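Local atomic coordinates of globin protein (Ramazzottius varieornatus, PDB entry 5ZIQ), a protein that binds a hexacoordinated heme and may bind or carry oxygen as other globins do, though its function is not established. Residues K33-K36 against T37-R40; Q94-Q97 against D98-N101; P120-E124 against S125-R129. All coordinates share one frame; numbering follows the deposited sequence.

Contact 1 (K33-K36 against T37-R40); sequences KSWK and TFSR
Ser39 OG is held from two directions: it donates to Lys36 O at 2.9 Å, and it accepts from water 1, whose oxygen lies 2.6 Å from OG. That water in turn takes a hydrogen bond from Lys36 NZ, brought there by a bend of the lysine chain at chi2. The setting is the C-terminal end of helix 25-38, where a serine hydroxyl folds back onto a carbonyl three residues earlier. The OG bond meets Lys36 O 31° from the carbonyl plane, while Ser39 N turns mainly to Trp35 O, at 2.8 Å. On the inward side of the same turn, Phe38 presents the CD2-CE2 edge of its ring to one face of the Trp35 indole, a T-shaped pair with the planes at 61°. Both side chains have CG anti to the backbone N, which sends the two rings off the helix together. Trp35 NE1 donates to Asp93 OD1, so an alanine here would probably leave the Phe38 edge without the face it packs on and the Asp93 carboxylate without this donor. Phe38 also touches Leu138 and Ile89 of two other helices. The rings approach to 3.6 Å at Trp35 CH2 and Phe38 CE2.

Contact 2 (Q94-Q97 against D98-N101); sequences QAVQ and DSDN
The end of helix 79-97 and the type I beta turn Asp98-Asn101 that follows it form this contact, a compact example of how a globin helix is closed and the chain redirected. Asp98 is the first residue to leave helical backbone angles, and its N reaches Gln94 O and Ala95 O only through weak bonds. The firmer grip comes one residue later. Val96 O accepts twice from Ser99, from OG at 2.7 Å and from N at 3.1 Å, the latter from well above the carbonyl plane. With OG beside its own backbone N (chi1 -67°), the serine hydroxyl is brought back over the helix end, where water 3 donates to it and to Ala95 O. The Gln94 and Asp98 side chains extend alongside each other in one direction, their amide and carboxylate planes 49° apart. Water 2 joins the two ends, taking a bond from Gln94 NE2 and giving one to Asp98 OD2 at 2.6 Å. Water 4 similarly links Gln97 O to Asp100 N. Beyond the turn, in one of its two conformers, Asn101 OD1 caps Ile104 N at the start of helix 102-115, against which Asp98 leans at Ile104 and Asn108, while Ala95 and Val96 pack on Trp157 of helix 148-170.

Contact 3 (P120-E124 against S125-R129); sequences PGFQE and SYFER. With HEM (protoporphyrin IX containing Fe), chain E.
An aromatic cluster of Phe122, Tyr126 and Phe127 lines the heme pocket where the loop after helix 102-115 runs into helix 127-142. Phe122 is its centre. The edge of Tyr126 is directed at one face of the Phe122 ring in a T-shaped pair, with centroids 5.5 Å apart and planes at 83°. Phe127 meets Phe122 obliquely: Phe122 CZ lies over one face of the Phe127 ring, toward its rim, and Phe122 CE2 is 3.4 Å from Phe127 CZ. With CG anti to the backbone N (chi1 -163°), Phe122 swings inward from the loop and brings its own ring edge to the porphyrin, CE1 standing 3.5 Å from HEM C3B. Phe127 approaches the macrocycle beside it, CD1 being 3.7 Å from HEM CHC.

The outer side of the cluster is held by Gln123, which lies across the tyrosine. Its CB sits almost on the ring normal, 3.8 Å from the centroid of Tyr126, in a CH-pi contact. The extended glutamine chain then carries OE1 to within 2.7 Å of Tyr126 OH, which donates a weak hydrogen bond. The backbone closes the same loop, Tyr126 N donating to Gln123 O at 2.9 Å, so the tyrosine is held at its backbone N and, more weakly, at its hydroxyl. Glu124 O receives a weak bond from Phe127 N and a bond from water 5 at 2.8 Å; the water also accepts from Glu128 N, bridging the two where the chain enters helix 127-142.

Both phenylalanine rings meet the ring of His116, an axial ligand of the heme iron, with Phe127 edge-to-face to it. Farther out, Glu124 forms a salt bridge with Arg166 of helix 148-170, a helix that Phe127 also touches at Ile165, while Tyr126 rests on Met60 and Leu63 of a neighbouring loop.

Overall arrangement
All three contacts lie at helix ends: contacts 1 and 2 where helices finish, contact 3 where one begins. Contacts 1 and 2 are neighbours, their centres 13 Å apart, and they touch where Trp35 CD2 packs against Val96 CG2 at 3.7 Å. Contact 3 stands on the other side of the chain's centre, 27 Å from contact 1 and 24 Å from contact 2 between centres. The heme lies nearest to contact 3, which belongs to its pocket, whereas the side chains of Trp35 and Ala95 remain about 9 and 8 Å from it. Helix 79-97 carries the axial ligand His88, about 7 Å from Phe122 between side chains, and ends in contact 2.

Contact 1 (K33-K36 against T37-R40)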
ATOM      1  N   LYS A  33      -6.180  -4.212 -14.812  1.00 11.53           N
ATOM      2  CA  LYS A  33      -6.564  -5.638 -14.932  1.00 13.13           C
ATOM      3  C   LYS A  33      -5.954  -6.486 -13.829  1.00 11.50           C
ATOM      4  O   LYS A  33      -6.634  -7.332 -13.233  1.00 13.30           O
ATOM      5  CB  LYS A  33      -6.113  -6.247 -16.253  1.00 17.80           C
ATOM      6  CG  LYS A  33      -6.929  -5.978 -17.487  1.00 21.57           C
ATOM      7  CD  LYS A  33      -6.576  -7.051 -18.541  1.00 24.63           C
ATOM      8  CE  LYS A  33      -5.091  -7.067 -18.949  1.00 25.54           C
ATOM      9  NZ  LYS A  33      -4.836  -7.820 -20.215  1.00 30.42           N
ATOM     10  N   SER A  34      -4.664  -6.281 -13.568  1.00 10.18           N
ATOM     11  CA  SER A  34      -3.956  -7.053 -12.560  1.00  9.70           C
ATOM     12  C   SER A  34      -4.505  -6.779 -11.163  1.00  9.89           C
ATOM     13  O   SER A  34      -4.758  -7.698 -10.368  1.00 10.97           O
ATOM     14  CB  SER A  34      -2.472  -6.710 -12.614  1.00 10.83           C
ATOM     15  OG  SER A  34      -1.791  -7.350 -11.567  1.00 11.34           O
ATOM     16  N   TRP A  35      -4.741  -5.506 -10.885  1.00  9.82           N
ATOM     17  CA  TRP A  35      -5.261  -5.110  -9.589  1.00  9.28           C
ATOM     18  C   TRP A  35      -6.650  -5.677  -9.357  1.00 10.81           C
ATOM     19  O   TRP A  35      -6.982  -5.990  -8.218  1.00 11.12           O
ATOM     20  CB  TRP A  35      -5.300  -3.588  -9.435  1.00  9.61           C
ATOM     21  CG  TRP A  35      -5.595  -3.199  -8.034  1.00  9.09           C
ATOM     22  CD1 TRP A  35      -6.805  -2.896  -7.508  1.00  8.85           C
ATOM     23  CD2 TRP A  35      -4.646  -3.102  -6.952  1.00  8.49           C
ATOM     24  NE1 TRP A  35      -6.680  -2.602  -6.174  1.00  8.68           N
ATOM     25  CE2 TRP A  35      -5.361  -2.708  -5.806  1.00  8.21           C
ATOM     26  CE3 TRP A  35      -3.252  -3.275  -6.858  1.00  8.97           C
ATOM     27  CZ2 TRP A  35      -4.738  -2.502  -4.563  1.00  8.26           C
ATOM     28  CZ3 TRP A  35      -2.626  -3.050  -5.639  1.00  8.11           C
ATOM     29  CH2 TRP A  35      -3.367  -2.675  -4.495  1.00  8.73           C
ATOM     30  N   LYS A  36      -7.457  -5.766 -10.421  1.00 11.59           N
ATOM     31  CA  LYS A  36      -8.820  -6.285 -10.273  1.00 13.80           C
ATOM     32  C   LYS A  36      -8.738  -7.683  -9.666  1.00 14.43           C
ATOM     33  O   LYS A  36      -9.453  -7.995  -8.703  1.00 15.80           O
ATOM     34  CB  LYS A  36      -9.620  -6.265 -11.604  1.00 15.69           C
ATOM     35  CG  LYS A  36     -11.099  -6.640 -11.426  1.00 18.46           C
ATOM     36  CD  LYS A  36     -11.794  -5.661 -10.498  1.00 21.92           C
ATOM     37  CE  LYS A  36     -13.288  -5.901 -10.425  1.00 24.70           C
ATOM     38  NZ  LYS A  36     -13.893  -5.214  -9.240  1.00 27.13           N
ATOM     39  N   THR A  37      -7.821  -8.499 -10.184  1.00 13.52           N
ATOM     40  CA  THR A  37      -7.571  -9.828  -9.621  1.00 13.81           C
ATOM     41  C   THR A  37      -7.120  -9.773  -8.147  1.00 12.95           C
ATOM     42  O   THR A  37      -7.689 -10.449  -7.273  1.00 15.08           O
ATOM     43  CB  THR A  37      -6.566 -10.597 -10.490  1.00 16.13           C
ATOM     44  OG1 THR A  37      -7.079 -10.647 -11.828  1.00 19.83           O
ATOM     45  CG2 THR A  37      -6.345 -12.021  -9.962  1.00 16.65           C
ATOM     46  N   PHE A  38      -6.115  -8.955  -7.872  1.00 12.03           N
ATOM     47  CA  PHE A  38      -5.568  -8.819  -6.519  1.00 12.16           C
ATOM     48  C   PHE A  38      -6.605  -8.358  -5.496  1.00 12.64           C
ATOM     49  O   PHE A  38      -6.573  -8.768  -4.322  1.00 14.23           O
ATOM     50  CB  PHE A  38      -4.431  -7.807  -6.576  1.00 11.14           C
ATOM     51  CG  PHE A  38      -3.738  -7.586  -5.262  1.00 10.43           C
ATOM     52  CD1 PHE A  38      -3.039  -8.628  -4.638  1.00 11.10           C
ATOM     53  CD2 PHE A  38      -3.798  -6.338  -4.632  1.00 10.75           C
ATOM     54  CE1 PHE A  38      -2.382  -8.413  -3.426  1.00 11.19           C
ATOM     55  CE2 PHE A  38      -3.138  -6.120  -3.417  1.00 11.33           C
ATOM     56  CZ  PHE A  38      -2.428  -7.161  -2.814  1.00 11.36           C
ATOM     57  N   SER A  39      -7.523  -7.507  -5.949  1.00 11.65           N
ATOM     58  CA  SER A  39      -8.471  -6.846  -5.059  1.00 11.62           C
ATOM     59  C   SER A  39      -9.568  -7.754  -4.564  1.00 11.35           C
ATOM     60  O   SER A  39     -10.392  -7.306  -3.782  1.00 11.91           O
ATOM     61  CB  SER A  39      -9.072  -5.607  -5.732  1.00 13.15           C
ATOM     62  OG  SER A  39      -9.997  -5.974  -6.729  1.00 15.71           O
ATOM     63  N   ARG A  40      -9.576  -9.014  -5.010  1.00 11.10           N
ATOM     64  CA  ARG A  40     -10.639  -9.946  -4.605  1.00  9.88           C
ATOM     65  C   ARG A  40     -10.680 -10.121  -3.072  1.00  9.80           C
ATOM     66  O   ARG A  40     -11.759 -10.273  -2.476  1.00 10.28           O
ATOM     67  CB  ARG A  40     -10.461 -11.292  -5.319  1.00 10.80           C
ATOM     68  CG  ARG A  40     -11.520 -12.351  -4.975  1.00 11.36           C
ATOM     69  CD  ARG A  40     -12.962 -11.915  -5.268  1.00 11.93           C
ATOM     70  NE  ARG A  40     -13.901 -12.937  -4.790  1.00 12.06           N
ATOM     71  CZ  ARG A  40     -14.269 -13.111  -3.526  1.00 10.91           C
ATOM     72  NH1 ARG A  40     -13.830 -12.311  -2.556  1.00 11.09           N
ATOM     73  NH2 ARG A  40     -15.096 -14.105  -3.216  1.00 11.45           N
TER
HETATM   74  O   HOH W   1     -12.247  -4.604  -6.769  1.00 21.39           O

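Contact 2 (Q94-Q97 against D98-N101)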
ATOM      1  N   GLN A  94      -7.959   2.491  -3.583  1.00  8.94           N
ATOM      2  CA  GLN A  94      -8.616   3.740  -3.970  1.00  9.50           C
ATOM      3  C   GLN A  94      -7.805   4.441  -5.045  1.00  9.94           C
ATOM      4  O   GLN A  94      -8.380   5.041  -5.946  1.00  9.50           O
ATOM      5  CB  GLN A  94      -8.840   4.640  -2.768  1.00 10.15           C
ATOM      6  CG  GLN A  94      -9.854   5.733  -3.033  1.00 11.38           C
ATOM      7  CD  GLN A  94     -10.164   6.578  -1.821  1.00 12.66           C
ATOM      8  OE1 GLN A  94      -9.522   6.478  -0.768  1.00 14.07           O
ATOM      9  NE2 GLN A  94     -11.191   7.417  -1.957  1.00 15.56           N
ATOM     10  N   ALA A  95      -6.475   4.372  -4.938  1.00  9.65           N
ATOM     11  CA  ALA A  95      -5.621   4.925  -5.985  1.00  9.06           C
ATOM     12  C   ALA A  95      -5.853   4.285  -7.368  1.00  8.86           C
ATOM     13  O   ALA A  95      -6.027   4.985  -8.361  1.00  9.82           O
ATOM     14  CB  ALA A  95      -4.150   4.834  -5.577  1.00  9.80           C
ATOM     15  N   VAL A  96      -5.916   2.951  -7.422  1.00  9.17           N
ATOM     16  CA  VAL A  96      -6.177   2.286  -8.701  1.00  9.01           C
ATOM     17  C   VAL A  96      -7.534   2.699  -9.274  1.00  9.86           C
ATOM     18  O   VAL A  96      -7.624   2.995 -10.472  1.00 11.47           O
ATOM     19  CB  VAL A  96      -6.062   0.740  -8.615  1.00  9.56           C
ATOM     20  CG1 VAL A  96      -6.413   0.098  -9.955  1.00 11.31           C
ATOM     21  CG2 VAL A  96      -4.651   0.333  -8.199  1.00  9.99           C
ATOM     22  N   GLN A  97      -8.570   2.731  -8.417  1.00 10.73           N
ATOM     23  CA  GLN A  97      -9.902   3.205  -8.819  1.00 12.09           C
ATOM     24  C   GLN A  97      -9.907   4.581  -9.435  1.00 11.22           C
ATOM     25  O   GLN A  97     -10.714   4.846 -10.324  1.00 12.50           O
ATOM     26  CB  GLN A  97     -10.844   3.275  -7.626  1.00 13.30           C
ATOM     27  CG  GLN A  97     -11.334   1.932  -7.162  1.00 15.74           C
ATOM     28  CD  GLN A  97     -12.169   2.088  -5.934  1.00 16.33           C
ATOM     29  OE1 GLN A  97     -13.249   2.686  -5.960  1.00 18.34           O
ATOM     30  NE2 GLN A  97     -11.657   1.576  -4.832  1.00 15.45           N
ATOM     31  N   ASP A  98      -8.985   5.426  -8.984  1.00 10.87           N
ATOM     32  CA  ASP A  98      -8.919   6.818  -9.410  1.00 11.37           C
ATOM     33  C   ASP A  98      -7.817   7.087 -10.419  1.00 10.31           C
ATOM     34  O   ASP A  98      -7.375   8.254 -10.598  1.00 11.47           O
ATOM     35  CB  ASP A  98      -8.754   7.701  -8.175  1.00 13.05           C
ATOM     36  CG  ASP A  98     -10.001   7.709  -7.296  1.00 14.15           C
ATOM     37  OD1 ASP A  98     -11.107   7.431  -7.794  1.00 19.01           O
ATOM     38  OD2 ASP A  98      -9.885   8.054  -6.114  1.00 13.99           O
ATOM     39  N   SER A  99      -7.381   6.040 -11.114  1.00 10.58           N
ATOM     40  CA  SER A  99      -6.284   6.178 -12.095  1.00 11.69           C
ATOM     41  C   SER A  99      -6.593   7.188 -13.204  1.00 11.78           C
ATOM     42  O   SER A  99      -5.681   7.785 -13.760  1.00 13.67           O
ATOM     43  CB  SER A  99      -5.973   4.830 -12.760  1.00 12.70           C
ATOM     44  OG  SER A  99      -5.437   3.892 -11.843  1.00 13.00           O
ATOM     45  N   ASP A 100      -7.872   7.369 -13.518  1.00 11.75           N
ATOM     46  CA  ASP A 100      -8.282   8.320 -14.555  1.00 12.29           C
ATOM     47  C   ASP A 100      -8.756   9.658 -14.013  1.00 13.08           C
ATOM     48  O   ASP A 100      -9.275  10.490 -14.778  1.00 17.75           O
ATOM     49  CB  ASP A 100      -9.384   7.729 -15.429  1.00 14.62           C
ATOM     50  CG  ASP A 100      -8.913   6.585 -16.310  1.00 17.73           C
ATOM     51  OD1 ASP A 100      -7.728   6.230 -16.314  1.00 23.22           O
ATOM     52  OD2 ASP A 100      -9.763   6.041 -17.046  1.00 25.11           O
ATOM     53  N   ASN A 101      -8.543   9.887 -12.722  0.70 12.44           N
ATOM     54  CA  ASN A 101      -8.821  11.188 -12.107  0.70 12.82           C
ATOM     55  C   ASN A 101      -7.637  11.576 -11.230  0.70 11.63           C
ATOM     56  O   ASN A 101      -7.677  11.449 -10.002  0.70 11.32           O
ATOM     57  CB  ASN A 101     -10.138  11.117 -11.316  0.70 13.77           C
ATOM     58  CG  ASN A 101     -10.637  12.479 -10.844  0.70 15.20           C
ATOM     59  OD1 ASN A 101      -9.879  13.462 -10.684  0.70 15.31           O
ATOM     60  ND2 ASN A 101     -11.944  12.535 -10.595  0.70 17.17           N
TER
HETATM   61  O   HOH W   2     -12.147   7.963  -4.760  1.00 19.38           O
HETATM   62  O   HOH W   3      -3.670   4.796  -9.839  1.00 12.28           O
HETATM   63  O   HOH W   4     -10.395   6.231 -12.667  1.00 20.05           O

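Contact 3 (P120-E124 against S125-R129)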
ATOM      1  N   PRO A 120       3.271   8.928  16.720  0.50 19.66           N
ATOM      2  CA  PRO A 120       4.501   8.843  17.516  0.50 20.53           C
ATOM      3  C   PRO A 120       5.520   7.927  16.872  0.50 20.10           C
ATOM      4  O   PRO A 120       5.154   6.854  16.388  0.50 21.20           O
ATOM      5  CB  PRO A 120       4.020   8.229  18.831  0.50 19.55           C
ATOM      6  CG  PRO A 120       2.620   8.720  18.948  0.50 20.51           C
ATOM      7  CD  PRO A 120       2.087   8.614  17.544  0.50 19.14           C
ATOM      8  N   GLY A 121       6.775   8.372  16.831  1.00 20.82           N
ATOM      9  CA  GLY A 121       7.861   7.555  16.296  1.00 20.21           C
ATOM     10  C   GLY A 121       7.947   7.475  14.781  1.00 20.28           C
ATOM     11  O   GLY A 121       8.845   6.833  14.265  1.00 21.45           O
ATOM     12  N   PHE A 122       7.019   8.118  14.071  1.00 19.37           N
ATOM     13  CA  PHE A 122       6.996   8.017  12.618  1.00 18.92           C
ATOM     14  C   PHE A 122       8.033   8.927  11.978  1.00 20.19           C
ATOM     15  O   PHE A 122       8.211  10.071  12.406  1.00 22.77           O
ATOM     16  CB  PHE A 122       5.610   8.325  12.056  1.00 17.71           C
ATOM     17  CG  PHE A 122       5.428   7.856  10.647  1.00 16.39           C
ATOM     18  CD1 PHE A 122       5.061   6.531  10.372  1.00 17.92           C
ATOM     19  CD2 PHE A 122       5.691   8.717   9.589  1.00 17.45           C
ATOM     20  CE1 PHE A 122       4.935   6.102   9.054  1.00 18.41           C
ATOM     21  CE2 PHE A 122       5.563   8.287   8.282  1.00 17.98           C
ATOM     22  CZ  PHE A 122       5.199   6.986   8.023  1.00 18.54           C
ATOM     23  N   GLN A 123       8.699   8.388  10.962  1.00 19.73           N
ATOM     24  CA  GLN A 123       9.662   9.104  10.125  1.00 22.20           C
ATOM     25  C   GLN A 123       9.203   9.015   8.682  1.00 20.97           C
ATOM     26  O   GLN A 123       8.713   7.967   8.268  1.00 18.52           O
ATOM     27  CB  GLN A 123      11.030   8.422  10.179  1.00 26.25           C
ATOM     28  CG  GLN A 123      11.776   8.386  11.497  1.00 33.46           C
ATOM     29  CD  GLN A 123      13.114   7.678  11.340  1.00 41.35           C
ATOM     30  OE1 GLN A 123      13.490   6.847  12.170  1.00 48.03           O
ATOM     31  NE2 GLN A 123      13.835   7.989  10.250  1.00 39.02           N
ATOM     32  N   GLU A 124       9.396  10.081   7.902  1.00 19.39           N
ATOM     33  CA  GLU A 124       9.055  10.073   6.463  1.00 19.75           C
ATOM     34  C   GLU A 124       9.674   8.887   5.689  1.00 18.20           C
ATOM     35  O   GLU A 124       9.084   8.367   4.720  1.00 17.96           O
ATOM     36  CB  GLU A 124       9.501  11.389   5.824  1.00 22.47           C
ATOM     37  CG  GLU A 124       8.993  11.612   4.409  1.00 24.90           C
ATOM     38  CD  GLU A 124       9.634  12.830   3.756  1.00 30.38           C
ATOM     39  OE1 GLU A 124      10.330  13.607   4.449  1.00 35.88           O
ATOM     40  OE2 GLU A 124       9.445  13.017   2.539  1.00 29.44           O
ATOM     41  N   SER A 125      10.869   8.475   6.096  1.00 18.79           N
ATOM     42  CA  SER A 125      11.550   7.386   5.432  1.00 18.63           C
ATOM     43  C   SER A 125      10.843   6.045   5.576  1.00 17.86           C
ATOM     44  O   SER A 125      11.155   5.107   4.840  1.00 21.42           O
ATOM     45  CB  SER A 125      13.006   7.296   5.906  1.00 22.03           C
ATOM     46  OG  SER A 125      13.057   6.999   7.293  1.00 26.09           O
ATOM     47  N   TYR A 126       9.878   5.957   6.500  1.00 17.63           N
ATOM     48  CA  TYR A 126       9.146   4.701   6.700  1.00 17.28           C
ATOM     49  C   TYR A 126       8.168   4.378   5.575  1.00 15.46           C
ATOM     50  O   TYR A 126       7.894   3.224   5.349  1.00 17.36           O
ATOM     51  CB  TYR A 126       8.397   4.662   8.036  1.00 16.89           C
ATOM     52  CG  TYR A 126       9.274   4.751   9.272  1.00 18.81           C
ATOM     53  CD1 TYR A 126      10.666   4.502   9.218  1.00 19.98           C
ATOM     54  CD2 TYR A 126       8.700   5.033  10.513  1.00 19.68           C
ATOM     55  CE1 TYR A 126      11.457   4.573  10.368  1.00 20.04           C
ATOM     56  CE2 TYR A 126       9.480   5.103  11.665  1.00 20.52           C
ATOM     57  CZ  TYR A 126      10.854   4.874  11.589  1.00 21.42           C
ATOM     58  OH  TYR A 126      11.619   4.941  12.742  1.00 24.13           O
ATOM     59  N   PHE A 127       7.635   5.375   4.866  1.00 14.94           N
ATOM     60  CA  PHE A 127       6.642   5.064   3.838  1.00 14.76           C
ATOM     61  C   PHE A 127       7.150   4.037   2.818  1.00 14.24           C
ATOM     62  O   PHE A 127       6.435   3.098   2.463  1.00 15.44           O
ATOM     63  CB  PHE A 127       6.166   6.306   3.102  1.00 13.81           C
ATOM     64  CG  PHE A 127       5.363   7.264   3.940  1.00 12.20           C
ATOM     65  CD1 PHE A 127       4.107   6.908   4.476  1.00 11.47           C
ATOM     66  CD2 PHE A 127       5.850   8.548   4.172  1.00 12.90           C
ATOM     67  CE1 PHE A 127       3.371   7.832   5.219  1.00 12.76           C
ATOM     68  CE2 PHE A 127       5.115   9.468   4.919  1.00 13.16           C
ATOM     69  CZ  PHE A 127       3.879   9.114   5.437  1.00 13.68           C
ATOM     70  N   GLU A 128       8.399   4.199   2.378  1.00 15.70           N
ATOM     71  CA  GLU A 128       9.004   3.289   1.403  1.00 16.42           C
ATOM     72  C   GLU A 128       9.035   1.825   1.891  1.00 15.47           C
ATOM     73  O   GLU A 128       8.975   0.904   1.087  1.00 16.33           O
ATOM     74  CB  GLU A 128      10.412   3.780   0.997  1.00 19.16           C
ATOM     75  CG  GLU A 128      11.050   3.036  -0.176  1.00 26.21           C
ATOM     76  CD  GLU A 128      12.402   3.607  -0.580  1.00 35.14           C
ATOM     77  OE1 GLU A 128      13.050   4.302   0.243  1.00 41.94           O
ATOM     78  OE2 GLU A 128      12.822   3.359  -1.736  1.00 41.14           O
ATOM     79  N   ARG A 129       9.066   1.612   3.206  1.00 14.14           N
ATOM     80  CA  ARG A 129       9.037   0.258   3.773  1.00 14.56           C
ATOM     81  C   ARG A 129       7.747  -0.478   3.436  1.00 15.04           C
ATOM     82  O   ARG A 129       7.732  -1.695   3.326  1.00 15.51           O
ATOM     83  CB  ARG A 129       9.234   0.309   5.292  1.00 14.34           C
ATOM     84  CG  ARG A 129      10.619   0.797   5.699  1.00 16.70           C
ATOM     85  CD  ARG A 129      10.762   0.911   7.209  1.00 17.70           C
ATOM     86  NE  ARG A 129      12.163   1.146   7.558  1.00 20.37           N
ATOM     87  CZ  ARG A 129      12.648   1.100   8.797  1.00 22.66           C
ATOM     88  NH1 ARG A 129      13.947   1.300   9.005  1.00 26.35           N
ATOM     89  NH2 ARG A 129      11.852   0.832   9.829  1.00 24.63           N
TER
HETATM   90  CHA HEM E1001      -2.477   5.376   9.968  0.50 13.79           C
HETATM   91  CHB HEM E1001       1.745   3.116  10.607  0.50 12.58           C
HETATM   92  CHC HEM E1001       2.611   3.771   5.826  0.50 11.33           C
HETATM   93  CHD HEM E1001      -2.172   4.313   5.247  0.50 10.15           C
HETATM   94  C1A HEM E1001      -1.392   4.780  10.563  0.50 12.99           C
HETATM   95  C2A HEM E1001      -1.185   4.678  11.962  0.50 13.81           C
HETATM   96  C3A HEM E1001       0.005   4.043  12.149  0.50 12.82           C
HETATM   97  C4A HEM E1001       0.539   3.738  10.874  0.50 12.68           C
HETATM   98  CMA HEM E1001       0.629   3.697  13.475  0.50 13.73           C
HETATM   99  CAA HEM E1001      -2.126   5.189  13.030  0.50 16.70           C
HETATM  100  CBA HEM E1001      -2.655   4.043  13.903  0.50 20.81           C
HETATM  101  CGA HEM E1001      -3.581   3.163  13.108  0.50 25.11           C
HETATM  102  O1A HEM E1001      -4.491   3.675  12.418  0.50 28.02           O
HETATM  103  O2A HEM E1001      -3.443   1.924  13.129  0.50 27.28           O
HETATM  104  C1B HEM E1001       2.380   3.151   9.353  0.50 12.57           C
HETATM  105  C2B HEM E1001       3.726   2.764   9.133  0.50 13.60           C
HETATM  106  C3B HEM E1001       3.997   2.941   7.805  0.50 13.02           C
HETATM  107  C4B HEM E1001       2.752   3.444   7.183  0.50 11.61           C
HETATM  108  CMB HEM E1001       4.684   2.269  10.192  0.50 15.58           C
HETATM  109  CAB HEM E1001       5.263   2.678   7.106  0.50 13.99           C
HETATM  110  CBB HEM E1001       5.920   1.543   7.345  0.50 15.02           C
HETATM  111  C1C HEM E1001       1.371   3.881   5.215  0.50  9.58           C
HETATM  112  C2C HEM E1001       1.089   3.743   3.854  0.50  9.32           C
HETATM  113  C3C HEM E1001      -0.288   3.876   3.701  0.50  9.54           C
HETATM  114  C4C HEM E1001      -0.843   4.102   4.982  0.50  9.89           C
HETATM  115  CMC HEM E1001       2.095   3.492   2.761  0.50  9.61           C
HETATM  116  CAC HEM E1001      -1.092   3.795   2.469  0.50  9.59           C
HETATM  117  CBC HEM E1001      -0.545   3.749   1.271  0.50  9.00           C
HETATM  118  C1D HEM E1001      -2.596   4.709   6.514  0.50 10.76           C
HETATM  119  C2D HEM E1001      -3.969   5.198   6.732  0.50 11.31           C
HETATM  120  C3D HEM E1001      -4.056   5.494   8.043  0.50 12.55           C
HETATM  121  C4D HEM E1001      -2.732   5.190   8.619  0.50 12.64           C
HETATM  122  CMD HEM E1001      -5.048   5.335   5.680  0.50 10.64           C
HETATM  123  CAD HEM E1001      -5.271   6.037   8.771  0.50 14.87           C
HETATM  124  CBD HEM E1001      -5.080   7.537   8.960  0.50 18.95           C
HETATM  125  CGD HEM E1001      -6.251   8.154   9.683  0.50 21.64           C
HETATM  126  O1D HEM E1001      -7.325   7.522   9.772  0.50 22.65           O
HETATM  127  O2D HEM E1001      -6.150   9.298  10.191  0.50 21.66           O
HETATM  128  NA  HEM E1001      -0.313   4.235   9.911  0.50 12.07           N
HETATM  129  NB  HEM E1001       1.878   3.555   8.185  0.50 11.79           N
HETATM  130  NC  HEM E1001       0.191   4.112   5.871  0.50  9.82           N
HETATM  131  ND  HEM E1001      -1.895   4.719   7.669  0.50 11.92           N
HETATM  132 FE   HEM E1001      -0.083   4.176   7.923  0.50 10.96          FE
HETATM  133  O   HOH W   5       9.506   6.877   2.381  1.00 18.61           O